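Side-chain contacts in 5-carboxyvanillate decarboxylase (Sphingomonas paucimobilis, PDB 4L6D), which probably removes the 5-carboxyl group of 5-carboxyvanillate to give vanillate, using a metal-dependent active site in an amidohydrolase-type barrel: residues G213-F218 with S260-R265; N245-T248 with P253-K256; D149-D154 with G199-T204; R131-L136 with S167-Y172; I143-N148 with S203-R208. One frame throughout, in Å; residues are numbered along the deposited sequence.

Contact 1: residues G213-F218 with S260-R265; sequences GLFDRF and SEYFRR. With VNL (4-hydroxy-3-methoxybenzoate), chain L.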
# COMPACT_ATOMS: atom_id res chain seq x y z
N GLY A 213 8.43 -16.78 -5.47
CA GLY A 213 8.52 -17.65 -6.63
C GLY A 213 7.38 -18.63 -6.76
O GLY A 213 7.47 -19.62 -7.48
N LEU A 214 6.28 -18.35 -6.07
CA LEU A 214 5.13 -19.25 -6.10
C LEU A 214 4.63 -19.45 -7.53
O LEU A 214 4.17 -20.52 -7.89
CB LEU A 214 4.00 -18.71 -5.21
CG LEU A 214 2.82 -19.65 -4.99
CD1 LEU A 214 3.20 -20.81 -4.07
CD2 LEU A 214 1.62 -18.88 -4.42
N PHE A 215 4.74 -18.40 -8.34
CA PHE A 215 4.27 -18.48 -9.72
C PHE A 215 5.25 -19.10 -10.71
O PHE A 215 4.89 -19.33 -11.86
CB PHE A 215 3.71 -17.14 -10.18
CG PHE A 215 2.63 -16.63 -9.26
CD1 PHE A 215 1.34 -17.14 -9.34
CD2 PHE A 215 2.92 -15.69 -8.27
CE1 PHE A 215 0.34 -16.69 -8.46
CE2 PHE A 215 1.93 -15.24 -7.40
CZ PHE A 215 0.64 -15.74 -7.50
N ASP A 216 6.48 -19.38 -10.27
CA ASP A 216 7.34 -20.27 -11.05
C ASP A 216 7.00 -21.72 -10.71
O ASP A 216 7.08 -22.60 -11.56
CB ASP A 216 8.82 -20.00 -10.80
CG ASP A 216 9.31 -18.75 -11.51
OD1 ASP A 216 8.61 -18.24 -12.42
OD2 ASP A 216 10.42 -18.29 -11.17
N ARG A 217 6.62 -21.97 -9.46
CA ARG A 217 6.24 -23.31 -9.04
C ARG A 217 4.89 -23.70 -9.63
O ARG A 217 4.70 -24.84 -10.06
CB ARG A 217 6.19 -23.39 -7.51
CG ARG A 217 5.90 -24.78 -6.97
CD ARG A 217 5.91 -24.76 -5.45
NE ARG A 217 7.27 -24.69 -4.90
CZ ARG A 217 8.01 -25.75 -4.62
NH1 ARG A 217 7.54 -26.97 -4.84
NH2 ARG A 217 9.23 -25.60 -4.13
N PHE A 218 3.95 -22.75 -9.66
CA PHE A 218 2.61 -22.99 -10.19
C PHE A 218 2.25 -21.93 -11.22
O PHE A 218 1.46 -21.01 -10.94
CB PHE A 218 1.56 -22.99 -9.07
CG PHE A 218 1.88 -23.92 -7.93
CD1 PHE A 218 1.79 -25.29 -8.08
CD2 PHE A 218 2.22 -23.40 -6.69
CE1 PHE A 218 2.08 -26.15 -7.01
CE2 PHE A 218 2.50 -24.25 -5.62
CZ PHE A 218 2.42 -25.62 -5.78
N SER A 260 6.34 -7.53 -12.07
CA SER A 260 5.17 -6.99 -12.76
C SER A 260 4.68 -7.95 -13.83
O SER A 260 3.49 -7.96 -14.19
CB SER A 260 5.47 -5.62 -13.38
OG SER A 260 6.31 -5.75 -14.52
N GLU A 261 5.60 -8.77 -14.34
CA GLU A 261 5.23 -9.77 -15.34
C GLU A 261 4.41 -10.91 -14.74
O GLU A 261 3.47 -11.39 -15.37
CB GLU A 261 6.45 -10.28 -16.12
CG GLU A 261 7.05 -9.18 -16.99
CD GLU A 261 8.44 -9.50 -17.52
OE1 GLU A 261 9.07 -10.47 -17.07
OE2 GLU A 261 8.90 -8.75 -18.42
N TYR A 262 4.74 -11.33 -13.52
CA TYR A 262 3.84 -12.22 -12.79
C TYR A 262 2.50 -11.56 -12.56
O TYR A 262 1.46 -12.20 -12.68
CB TYR A 262 4.41 -12.65 -11.44
CG TYR A 262 5.64 -13.49 -11.61
CD1 TYR A 262 5.56 -14.78 -12.13
CD2 TYR A 262 6.90 -12.98 -11.31
CE1 TYR A 262 6.68 -15.55 -12.31
CE2 TYR A 262 8.04 -13.74 -11.50
CZ TYR A 262 7.93 -15.03 -12.01
OH TYR A 262 9.05 -15.79 -12.22
N PHE A 263 2.51 -10.27 -12.21
CA PHE A 263 1.24 -9.65 -11.90
C PHE A 263 0.35 -9.63 -13.15
O PHE A 263 -0.83 -9.96 -13.07
CB PHE A 263 1.40 -8.24 -11.31
CG PHE A 263 0.14 -7.75 -10.65
CD1 PHE A 263 -0.19 -8.18 -9.38
CD2 PHE A 263 -0.75 -6.96 -11.34
CE1 PHE A 263 -1.36 -7.78 -8.77
CE2 PHE A 263 -1.94 -6.55 -10.74
CZ PHE A 263 -2.25 -6.96 -9.45
N ARG A 264 0.92 -9.32 -14.31
CA ARG A 264 0.10 -9.29 -15.52
C ARG A 264 -0.24 -10.69 -16.02
O ARG A 264 -1.33 -10.90 -16.57
CB ARG A 264 0.79 -8.48 -16.63
CG ARG A 264 0.93 -6.99 -16.32
CD ARG A 264 1.52 -6.22 -17.52
NE ARG A 264 2.16 -4.98 -17.08
CZ ARG A 264 3.44 -4.89 -16.72
NH1 ARG A 264 4.23 -5.95 -16.77
NH2 ARG A 264 3.93 -3.72 -16.33
N ARG A 265 0.66 -11.66 -15.85
CA ARG A 265 0.42 -13.02 -16.35
C ARG A 265 -0.56 -13.78 -15.48
O ARG A 265 -1.48 -14.44 -15.98
CB ARG A 265 1.73 -13.81 -16.44
CG ARG A 265 1.59 -15.16 -17.15
CD ARG A 265 2.89 -15.98 -17.11
NE ARG A 265 3.17 -16.43 -15.75
CZ ARG A 265 4.15 -17.25 -15.40
NH1 ARG A 265 4.98 -17.74 -16.31
NH2 ARG A 265 4.28 -17.59 -14.12
C1 VNL L . 6.13 -0.19 -15.79
CO1 VNL L . 6.02 -1.09 -14.71
CO2 VNL L . 7.21 -0.26 -16.71
CM1 VNL L . 6.99 -2.08 -14.51
CM2 VNL L . 8.19 -1.24 -16.53
OM VNL L . 9.27 -1.40 -17.35
CZ VNL L . 8.07 -2.17 -15.39
CC VNL L . 5.08 0.86 -15.98
CV VNL L . 9.46 -0.56 -18.50
O1 VNL L . 3.87 0.60 -15.75
O2 VNL L . 5.47 1.99 -16.39
O3 VNL L . 9.13 -3.04 -15.22
O HOH W 1 6.93 -19.17 -14.59
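Phe215 on the short helix 214-217 lies closest to Tyr262 on helix 259-266, with their CA atoms 7.0 Å apart. Gly213 ends the preceding helix in a Schellman motif and also serves as N-cap of helix 214-217. Tyr262 is the main side chain of the contact. Its CG stands anti to its own carbonyl carbon (chi1 -65°), which sends the ring across to helix 214-217. Ring atom CD1 packs against CB of Phe215 at 3.6 Å, an oblique approach. The hydroxyl donates a very short bond of 2.5 Å from Tyr262 OH to Asp216 OD1. That oxygen lies at the edge of the ring, and the carboxylate plane is turned 62° from the ring plane. The other carboxylate oxygen, OD2, accepts from the backbone N of Lys256. Arg265 lies beside this pair, with its NH2 2.9 Å from Phe215 O. A water links the two sides: it accepts from Arg265 NH1 at 3.0 Å and donates to Asp216 OD1 at 2.9 Å. Further along helix 259-266, Ser260 and Arg264 line a separate vanillate site, apart from the one at the metal, and Arg264 NH1 donates to Ser260 OG. The contact thus joins apolar packing to a carboxylate held on both oxygens. The water, the bond from Lys256 N and the opposite charge of Arg265 nearby would tend to favour the charged form of Asp216.

Contact 2: residues N245-T248 with P253-K256; sequences NATT and PKLK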
# COMPACT_ATOMS: atom_id res chain seq x y z
N ASN A 245 18.00 -5.64 -6.09
CA ASN A 245 18.51 -5.53 -4.73
C ASN A 245 17.97 -6.65 -3.85
O ASN A 245 18.69 -7.18 -3.00
CB ASN A 245 18.14 -4.19 -4.10
CG ASN A 245 18.93 -3.04 -4.67
OD1 ASN A 245 20.01 -3.22 -5.26
ND2 ASN A 245 18.41 -1.83 -4.51
N ALA A 246 16.70 -7.00 -4.03
CA ALA A 246 16.09 -8.05 -3.22
C ALA A 246 16.78 -9.40 -3.42
O ALA A 246 17.01 -10.14 -2.46
CB ALA A 246 14.60 -8.15 -3.52
N THR A 247 17.11 -9.74 -4.67
CA THR A 247 17.75 -11.03 -4.94
C THR A 247 19.25 -11.00 -4.64
O THR A 247 19.83 -12.03 -4.31
CB THR A 247 17.52 -11.52 -6.40
OG1 THR A 247 18.07 -10.58 -7.34
CG2 THR A 247 16.04 -11.73 -6.69
N THR A 248 19.86 -9.83 -4.75
CA THR A 248 21.30 -9.70 -4.52
C THR A 248 21.63 -9.63 -3.04
O THR A 248 22.53 -10.33 -2.57
CB THR A 248 21.88 -8.46 -5.26
OG1 THR A 248 21.65 -8.59 -6.66
CG2 THR A 248 23.38 -8.33 -5.01
N PRO A 253 14.54 -15.19 -3.86
CA PRO A 253 15.01 -16.18 -4.83
C PRO A 253 15.00 -15.62 -6.24
O PRO A 253 14.26 -14.68 -6.54
CB PRO A 253 13.98 -17.31 -4.69
CG PRO A 253 12.74 -16.63 -4.23
CD PRO A 253 13.21 -15.50 -3.32
N LYS A 254 15.81 -16.21 -7.11
CA LYS A 254 15.84 -15.80 -8.51
C LYS A 254 14.57 -16.28 -9.22
O LYS A 254 14.16 -17.43 -9.07
CB LYS A 254 17.08 -16.36 -9.20
CG LYS A 254 18.38 -15.83 -8.61
CD LYS A 254 18.51 -14.33 -8.78
CE LYS A 254 19.93 -13.87 -8.48
NZ LYS A 254 20.93 -14.50 -9.39
N LEU A 255 13.97 -15.37 -9.98
CA LEU A 255 12.69 -15.62 -10.63
C LEU A 255 12.85 -15.62 -12.15
O LEU A 255 13.73 -14.95 -12.70
CB LEU A 255 11.68 -14.53 -10.24
CG LEU A 255 11.38 -14.31 -8.76
CD1 LEU A 255 10.28 -13.27 -8.60
CD2 LEU A 255 10.99 -15.63 -8.09
N LYS A 256 11.99 -16.37 -12.82
CA LYS A 256 12.04 -16.43 -14.28
C LYS A 256 11.62 -15.11 -14.92
O LYS A 256 12.21 -14.69 -15.92
CB LYS A 256 11.15 -17.57 -14.77
CG LYS A 256 11.16 -17.78 -16.28
CD LYS A 256 10.08 -18.79 -16.68
CE LYS A 256 10.02 -18.99 -18.19
NZ LYS A 256 11.27 -19.61 -18.72
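Thr247 on helix 236-249 meets Pro253 and Lys254 of the loop that follows. Van der Waals touches and one close carbon-oxygen approach make up the contact, and no hydrogen bond joins the two segments. The van der Waals touches are between Thr247 and the lysine chain. CB of Thr247 lies 3.8 Å from CD of Lys254, carbon to carbon, and Lys254 CE is 3.9 Å from Thr247 OG1. The two side chains cross at about a right angle. The bend at chi2 (-63°) brings CD and CE of the lysine to the threonine. The second kind of touch involves the threonine methyl. Thr247 CG2 sits 3.4 Å from the carbonyl oxygen of Pro253. This methyl is anti to the threonine's own carbonyl carbon and points at the loop backbone.

The threonine hydroxyls bond within the helix. Thr247 OG1 bonds to the carbonyl oxygen of Gly244 one turn earlier, and Thr248 OG1 uses the same oxygen. A backbone bond between Ala246 and Ala252 also holds the returning loop to the helix end. Ala246 and Pro253 pack on Tyr189 of the second subunit.

The contact lies at the protein surface, where helix 236-249 turns into the loop before helix 259-266. The side chains of Leu255 and Lys256 pack on Tyr262 of helix 259-266.

Contact 3: residues D149-D154 with G199-T204; sequences DLYYDD and GIETST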
# COMPACT_ATOMS: atom_id res chain seq x y z
N ASP A 149 -2.25 -16.66 10.47
CA ASP A 149 -1.25 -15.60 10.48
C ASP A 149 -0.02 -15.94 9.66
O ASP A 149 1.08 -15.46 9.92
CB ASP A 149 -0.91 -15.23 11.92
CG ASP A 149 -2.13 -14.83 12.70
OD1 ASP A 149 -2.69 -13.76 12.36
OD2 ASP A 149 -2.57 -15.61 13.58
N LEU A 150 -0.23 -16.78 8.66
CA LEU A 150 0.79 -17.10 7.67
C LEU A 150 0.29 -16.64 6.32
O LEU A 150 -0.92 -16.63 6.05
CB LEU A 150 1.03 -18.61 7.61
CG LEU A 150 1.51 -19.26 8.89
CD1 LEU A 150 1.52 -20.77 8.71
CD2 LEU A 150 2.88 -18.75 9.24
N TYR A 151 1.23 -16.28 5.44
CA TYR A 151 0.92 -15.84 4.10
C TYR A 151 1.18 -16.96 3.09
O TYR A 151 1.77 -17.99 3.43
CB TYR A 151 1.69 -14.56 3.77
CG TYR A 151 1.25 -13.43 4.67
CD1 TYR A 151 -0.01 -12.86 4.51
CD2 TYR A 151 2.06 -12.94 5.68
CE1 TYR A 151 -0.46 -11.84 5.34
CE2 TYR A 151 1.63 -11.91 6.52
CZ TYR A 151 0.37 -11.36 6.33
OH TYR A 151 -0.06 -10.34 7.16
N TYR A 152 0.74 -16.75 1.85
CA TYR A 152 0.67 -17.87 0.89
C TYR A 152 1.97 -18.15 0.15
O TYR A 152 1.98 -18.96 -0.78
CB TYR A 152 -0.55 -17.74 -0.04
CG TYR A 152 -1.83 -17.85 0.74
CD1 TYR A 152 -2.00 -18.88 1.67
CD2 TYR A 152 -2.84 -16.90 0.62
CE1 TYR A 152 -3.16 -18.97 2.43
CE2 TYR A 152 -4.00 -16.99 1.36
CZ TYR A 152 -4.15 -18.02 2.27
OH TYR A 152 -5.29 -18.12 3.03
N ASP A 153 3.05 -17.51 0.58
CA ASP A 153 4.39 -17.95 0.22
C ASP A 153 4.82 -19.18 1.04
O ASP A 153 5.75 -19.88 0.66
CB ASP A 153 5.42 -16.83 0.42
CG ASP A 153 5.48 -16.33 1.86
OD1 ASP A 153 4.43 -15.92 2.40
OD2 ASP A 153 6.59 -16.31 2.44
N ASP A 154 4.16 -19.43 2.16
CA ASP A 154 4.60 -20.50 3.05
C ASP A 154 4.36 -21.86 2.38
O ASP A 154 3.26 -22.13 1.89
CB ASP A 154 3.86 -20.42 4.38
CG ASP A 154 4.49 -21.28 5.47
OD1 ASP A 154 4.69 -22.49 5.25
OD2 ASP A 154 4.80 -20.73 6.54
N GLY A 199 -6.32 -3.48 2.64
CA GLY A 199 -5.43 -3.35 1.50
C GLY A 199 -3.99 -3.69 1.81
O GLY A 199 -3.30 -4.31 1.01
N ILE A 200 -3.53 -3.28 2.98
CA ILE A 200 -2.16 -3.58 3.38
C ILE A 200 -1.95 -5.08 3.60
O ILE A 200 -0.98 -5.66 3.11
CB ILE A 200 -1.76 -2.80 4.64
CG1 ILE A 200 -1.88 -1.29 4.43
CG2 ILE A 200 -0.34 -3.18 5.06
CD1 ILE A 200 -1.08 -0.77 3.24
N GLU A 201 -2.89 -5.70 4.31
CA GLU A 201 -2.85 -7.14 4.55
C GLU A 201 -2.84 -7.95 3.25
O GLU A 201 -1.97 -8.82 3.07
CB GLU A 201 -4.06 -7.52 5.43
CG GLU A 201 -4.48 -8.98 5.39
CD GLU A 201 -3.46 -9.93 5.99
OE1 GLU A 201 -2.60 -9.50 6.79
OE2 GLU A 201 -3.53 -11.12 5.62
N THR A 202 -3.76 -7.63 2.34
CA THR A 202 -3.97 -8.43 1.14
C THR A 202 -2.85 -8.22 0.13
O THR A 202 -2.36 -9.19 -0.47
CB THR A 202 -5.34 -8.12 0.53
OG1 THR A 202 -6.34 -8.20 1.55
CG2 THR A 202 -5.70 -9.13 -0.56
N SER A 203 -2.45 -6.97 -0.07
CA SER A 203 -1.36 -6.67 -0.99
C SER A 203 -0.06 -7.29 -0.51
O SER A 203 0.72 -7.81 -1.31
CB SER A 203 -1.18 -5.17 -1.23
OG SER A 203 -0.87 -4.48 -0.03
N THR A 204 0.20 -7.24 0.79
CA THR A 204 1.44 -7.81 1.31
C THR A 204 1.48 -9.33 1.10
O THR A 204 2.52 -9.88 0.74
CB THR A 204 1.67 -7.42 2.78
OG1 THR A 204 1.79 -6.00 2.87
CG2 THR A 204 2.94 -8.06 3.33
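Tyr151 and Glu201 meet through a hydrogen bond between buried side chains, in which Tyr151 OH donates to Glu201 OE1 at 2.7 Å. The hydroxyl reaches the oxygen on its syn side, 24° out of the carboxylate plane. The carboxylate lies along the edge of the tyrosine ring, and OE2 comes within 3.2 Å of Tyr151 CE1. The two planes are 32° apart. Glu201 gets there by leaving the helix with CG anti to the backbone N and then bending at chi2 (67°).

Each carboxylate oxygen has further partners. OE1 also accepts from the backbone N of Ser179, while OE2 is bonded to Ser145 OG and to the backbone N of His146. The tyrosine hydroxyl is bonded to Ser179 OG as well. Glu201 thus links the segments that follow two neighbouring strands, 140-144 and 171-174. In this amidohydrolase barrel, loop 149-154 follows strand 140-144 and faces helix 197-211. The glutamate side chain lies about 9 Å from that of His174, a manganese ligand.

Tyr151 also begins a type I beta turn that ends at Asp154, closed by a 3.1 Å bond from Asp154 N to Tyr151 O. Within that turn, Asp153 OD2 bonds to Tyr189 OH of the second subunit. On the helix, Thr204 OG1 donates to Ile200 O at 2.8 Å. Thr204 N reaches the same carbonyl oxygen from the opposite face of its plane.

Contact 4: residues R131-L136 with S167-Y172; sequences RVATQL and SGLALY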
# COMPACT_ATOMS: atom_id res chain seq x y z
N ARG A 131 -13.39 -31.07 -5.62
CA ARG A 131 -14.83 -31.28 -5.62
C ARG A 131 -15.58 -30.04 -6.12
O ARG A 131 -16.55 -30.15 -6.88
CB ARG A 131 -15.33 -31.70 -4.22
CG ARG A 131 -16.78 -32.17 -4.19
CD ARG A 131 -17.23 -32.54 -2.77
NE ARG A 131 -17.48 -31.35 -1.96
CZ ARG A 131 -18.67 -30.80 -1.77
NH1 ARG A 131 -18.78 -29.72 -1.02
NH2 ARG A 131 -19.76 -31.34 -2.32
N VAL A 132 -15.13 -28.86 -5.69
CA VAL A 132 -15.72 -27.60 -6.12
C VAL A 132 -15.65 -27.47 -7.65
O VAL A 132 -16.63 -27.09 -8.29
CB VAL A 132 -15.01 -26.40 -5.43
CG1 VAL A 132 -15.34 -25.08 -6.12
CG2 VAL A 132 -15.38 -26.35 -3.95
N ALA A 133 -14.50 -27.82 -8.21
CA ALA A 133 -14.26 -27.69 -9.64
C ALA A 133 -15.03 -28.72 -10.46
O ALA A 133 -15.67 -28.36 -11.45
CB ALA A 133 -12.76 -27.79 -9.93
N THR A 134 -14.99 -29.98 -10.05
CA THR A 134 -15.46 -31.07 -10.90
C THR A 134 -16.85 -31.59 -10.60
O THR A 134 -17.52 -32.10 -11.49
CB THR A 134 -14.48 -32.26 -10.90
OG1 THR A 134 -14.48 -32.88 -9.61
CG2 THR A 134 -13.08 -31.80 -11.23
N GLN A 135 -17.29 -31.47 -9.34
CA GLN A 135 -18.58 -32.01 -8.95
C GLN A 135 -19.62 -30.90 -8.80
O GLN A 135 -20.71 -30.99 -9.38
CB GLN A 135 -18.46 -32.85 -7.68
CG GLN A 135 -17.43 -33.98 -7.77
CD GLN A 135 -17.62 -34.89 -8.98
OE1 GLN A 135 -16.67 -35.17 -9.72
NE2 GLN A 135 -18.85 -35.35 -9.19
N LEU A 136 -19.29 -29.87 -8.03
CA LEU A 136 -20.18 -28.72 -7.87
C LEU A 136 -20.15 -27.82 -9.10
O LEU A 136 -21.10 -27.08 -9.36
CB LEU A 136 -19.80 -27.91 -6.63
CG LEU A 136 -19.95 -28.69 -5.32
CD1 LEU A 136 -19.60 -27.78 -4.17
CD2 LEU A 136 -21.36 -29.21 -5.18
N SER A 167 -6.96 -27.46 -10.96
CA SER A 167 -8.40 -27.34 -11.15
C SER A 167 -8.76 -26.39 -12.28
O SER A 167 -9.84 -26.50 -12.86
CB SER A 167 -9.09 -26.85 -9.88
OG SER A 167 -8.84 -25.47 -9.65
N GLY A 168 -7.88 -25.43 -12.56
CA GLY A 168 -8.17 -24.39 -13.53
C GLY A 168 -9.02 -23.25 -12.98
O GLY A 168 -9.30 -22.28 -13.70
N LEU A 169 -9.43 -23.34 -11.72
CA LEU A 169 -10.22 -22.27 -11.09
C LEU A 169 -9.37 -21.09 -10.68
O LEU A 169 -8.30 -21.25 -10.07
CB LEU A 169 -10.95 -22.80 -9.86
CG LEU A 169 -11.99 -23.91 -10.10
CD1 LEU A 169 -12.63 -24.30 -8.78
CD2 LEU A 169 -13.05 -23.44 -11.10
N ALA A 170 -9.87 -19.89 -10.97
CA ALA A 170 -9.24 -18.67 -10.46
C ALA A 170 -9.51 -18.53 -8.96
O ALA A 170 -10.60 -18.87 -8.49
CB ALA A 170 -9.77 -17.46 -11.22
N LEU A 171 -8.51 -18.06 -8.22
CA LEU A 171 -8.67 -17.82 -6.78
C LEU A 171 -8.75 -16.33 -6.50
O LEU A 171 -7.80 -15.58 -6.74
CB LEU A 171 -7.50 -18.42 -6.01
CG LEU A 171 -7.48 -18.09 -4.51
CD1 LEU A 171 -8.65 -18.76 -3.77
CD2 LEU A 171 -6.16 -18.53 -3.90
N TYR A 172 -9.90 -15.89 -5.98
CA TYR A 172 -10.06 -14.52 -5.53
C TYR A 172 -9.49 -14.45 -4.12
O TYR A 172 -9.99 -15.12 -3.22
CB TYR A 172 -11.55 -14.16 -5.51
CG TYR A 172 -11.88 -12.69 -5.63
CD1 TYR A 172 -11.34 -11.76 -4.74
CD2 TYR A 172 -12.74 -12.23 -6.62
CE1 TYR A 172 -11.66 -10.41 -4.84
CE2 TYR A 172 -13.06 -10.89 -6.74
CZ TYR A 172 -12.51 -9.99 -5.85
OH TYR A 172 -12.84 -8.66 -5.98
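Ser167 OG has two hydrogen-bond partners, while the CB of Ser167 packs on Ala133 across the contact. The backbone N of Leu169 donates to Ser167 OG at 3.0 Å, nearly straight at 164°, which forms an ST turn. The same oxygen is hydrogen-bonded to the carbonyl oxygen of Ile164, one turn back. Placing OG between the backbone N and carbonyl carbon (chi1 73°) lets it serve both.

The turn leads from helix 158-167 through Gly168, with positive phi, into strand 171-174. This is a helix-to-strand step of the parallel barrel, and helix 122-134 packs beside it. The touching atoms here are all carbon. Ala133 CB lies 3.8 Å from Ser167 CB and 3.7 Å from Leu169 CD1. Val132 CG1 reaches the same leucine methyl, CD1, at 3.9 Å, and the two side chains meet at a slant. Both Val132 and Leu169 also pack on Leu141 of strand 140-144, the neighbour of strand 171-174 in the sheet.

Contact 5: residues I143-N148 with S203-R208; sequences INSHTN and STNAVR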
# COMPACT_ATOMS: atom_id res chain seq x y z
N ILE A 143 -10.70 -17.03 -1.02
CA ILE A 143 -10.08 -17.18 0.29
C ILE A 143 -9.77 -15.77 0.79
O ILE A 143 -9.58 -14.85 -0.01
CB ILE A 143 -8.82 -18.09 0.22
CG1 ILE A 143 -8.54 -18.72 1.59
CG2 ILE A 143 -7.62 -17.32 -0.31
CD1 ILE A 143 -9.62 -19.73 2.05
N ASN A 144 -9.74 -15.58 2.11
CA ASN A 144 -9.58 -14.25 2.69
C ASN A 144 -8.21 -14.03 3.30
O ASN A 144 -7.97 -14.38 4.45
CB ASN A 144 -10.68 -14.00 3.72
CG ASN A 144 -12.04 -14.31 3.16
OD1 ASN A 144 -12.56 -13.55 2.34
ND2 ASN A 144 -12.59 -15.46 3.53
N SER A 145 -7.33 -13.42 2.51
CA SER A 145 -5.91 -13.26 2.81
C SER A 145 -5.35 -14.37 3.72
O SER A 145 -5.52 -15.54 3.40
CB SER A 145 -5.59 -11.85 3.30
OG SER A 145 -4.23 -11.58 3.08
N HIS A 146 -4.74 -14.01 4.85
CA HIS A 146 -3.96 -14.97 5.63
C HIS A 146 -4.77 -16.10 6.25
O HIS A 146 -5.97 -15.98 6.46
CB HIS A 146 -3.17 -14.25 6.74
CG HIS A 146 -3.96 -13.94 7.97
ND1 HIS A 146 -4.12 -14.83 9.00
CD2 HIS A 146 -4.65 -12.82 8.33
CE1 HIS A 146 -4.85 -14.29 9.96
NE2 HIS A 146 -5.19 -13.07 9.57
N THR A 147 -4.09 -17.20 6.54
CA THR A 147 -4.65 -18.23 7.42
C THR A 147 -3.63 -18.54 8.50
O THR A 147 -2.46 -18.76 8.21
CB THR A 147 -5.01 -19.52 6.65
OG1 THR A 147 -5.93 -19.20 5.61
CG2 THR A 147 -5.65 -20.55 7.60
N ASN A 148 -4.10 -18.54 9.75
CA ASN A 148 -3.24 -18.82 10.90
C ASN A 148 -2.04 -17.87 10.97
O ASN A 148 -0.98 -18.23 11.47
CB ASN A 148 -2.79 -20.29 10.92
CG ASN A 148 -3.95 -21.25 11.03
OD1 ASN A 148 -4.98 -20.93 11.63
ND2 ASN A 148 -3.80 -22.43 10.45
N SER A 203 -2.45 -6.97 -0.07
CA SER A 203 -1.36 -6.67 -0.99
C SER A 203 -0.06 -7.29 -0.51
O SER A 203 0.72 -7.81 -1.31
CB SER A 203 -1.18 -5.17 -1.23
OG SER A 203 -0.87 -4.48 -0.03
N THR A 204 0.20 -7.24 0.79
CA THR A 204 1.44 -7.81 1.31
C THR A 204 1.48 -9.33 1.10
O THR A 204 2.52 -9.88 0.74
CB THR A 204 1.67 -7.42 2.78
OG1 THR A 204 1.79 -6.00 2.87
CG2 THR A 204 2.94 -8.06 3.33
N ASN A 205 0.35 -9.99 1.33
CA ASN A 205 0.22 -11.41 1.04
C ASN A 205 0.61 -11.67 -0.42
O ASN A 205 1.50 -12.48 -0.72
CB ASN A 205 -1.23 -11.84 1.31
CG ASN A 205 -1.39 -13.35 1.48
OD1 ASN A 205 -0.50 -14.14 1.13
ND2 ASN A 205 -2.54 -13.76 2.02
N ALA A 206 -0.01 -10.94 -1.34
CA ALA A 206 0.26 -11.16 -2.76
C ALA A 206 1.71 -10.87 -3.16
O ALA A 206 2.29 -11.59 -3.99
CB ALA A 206 -0.71 -10.35 -3.62
N VAL A 207 2.30 -9.82 -2.60
CA VAL A 207 3.69 -9.52 -2.90
C VAL A 207 4.61 -10.64 -2.41
O VAL A 207 5.55 -11.03 -3.11
CB VAL A 207 4.10 -8.14 -2.34
CG1 VAL A 207 5.61 -7.94 -2.43
CG2 VAL A 207 3.37 -7.05 -3.09
N ARG A 208 4.34 -11.18 -1.22
CA ARG A 208 5.11 -12.32 -0.72
C ARG A 208 4.97 -13.50 -1.67
O ARG A 208 5.95 -14.20 -1.95
CB ARG A 208 4.65 -12.74 0.69
CG ARG A 208 4.94 -11.72 1.79
CD ARG A 208 4.42 -12.23 3.15
NE ARG A 208 5.17 -13.41 3.57
CZ ARG A 208 6.21 -13.38 4.40
NH1 ARG A 208 6.59 -12.25 4.97
NH2 ARG A 208 6.86 -14.50 4.67
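Ser145 and Asn205 both turn their polar groups anti to their own backbone N (chi1 -158° and -162°), and this brings the serine hydroxyl and the asparagine amide together. Asn205 ND2 donates to Ser145 OG at 3.0 Å. The bond is nearly straight, at 165°, and the oxygen lies close to the amide plane. The amide nitrogen also runs close to the serine backbone, with ND2 3.3 Å from Ser145 C. Asn205 CB also lies 3.5 Å from Ser145 OG.

Both groups are buried and both have a second partner. Asn205 OD1 accepts from the backbone N of Tyr152, so the amide is used at both ends and its flip is fixed. Ser145 OG is hydrogen-bonded to Glu201 OE2. Ser145 has positive phi and comes directly after strand 140-144. At this point the chain leaves the barrel sheet, and Asn205 of helix 197-211 meets it there. The next strand, 171-174, carries the manganese ligand His174, whose side chain is about 7 Å from that of Ser145.

Since the asparagine NH2 donates to the serine oxygen, the serine hydroxyl is well placed to donate to Glu201. The bonds from Tyr152 through Asn205 and Ser145 to Glu201 link the strand end to helix 197-211, and they probably help stabilise the glutamate in its charged form.

From the N terminus, contact 4 opens first, on helix 122-134. Contact 5 opens next, at the end of strand 140-144, and contact 3 in the loop just after it. Contact 4 then closes at strand 171-174, so it crosses both. Contacts 3 and 5 close on the same helix, 197-211, and share Ser203 and Thr204. Strands 140-144 and 171-174 are neighbours, and Tyr172 O lies 3.0 Å from Ile143 N between contacts 4 and 5. Contact 1 opens after that helix and closes on helix 259-266. Contact 2 forms and closes within its span. Contacts 2, 3 and 5 also touch the second subunit.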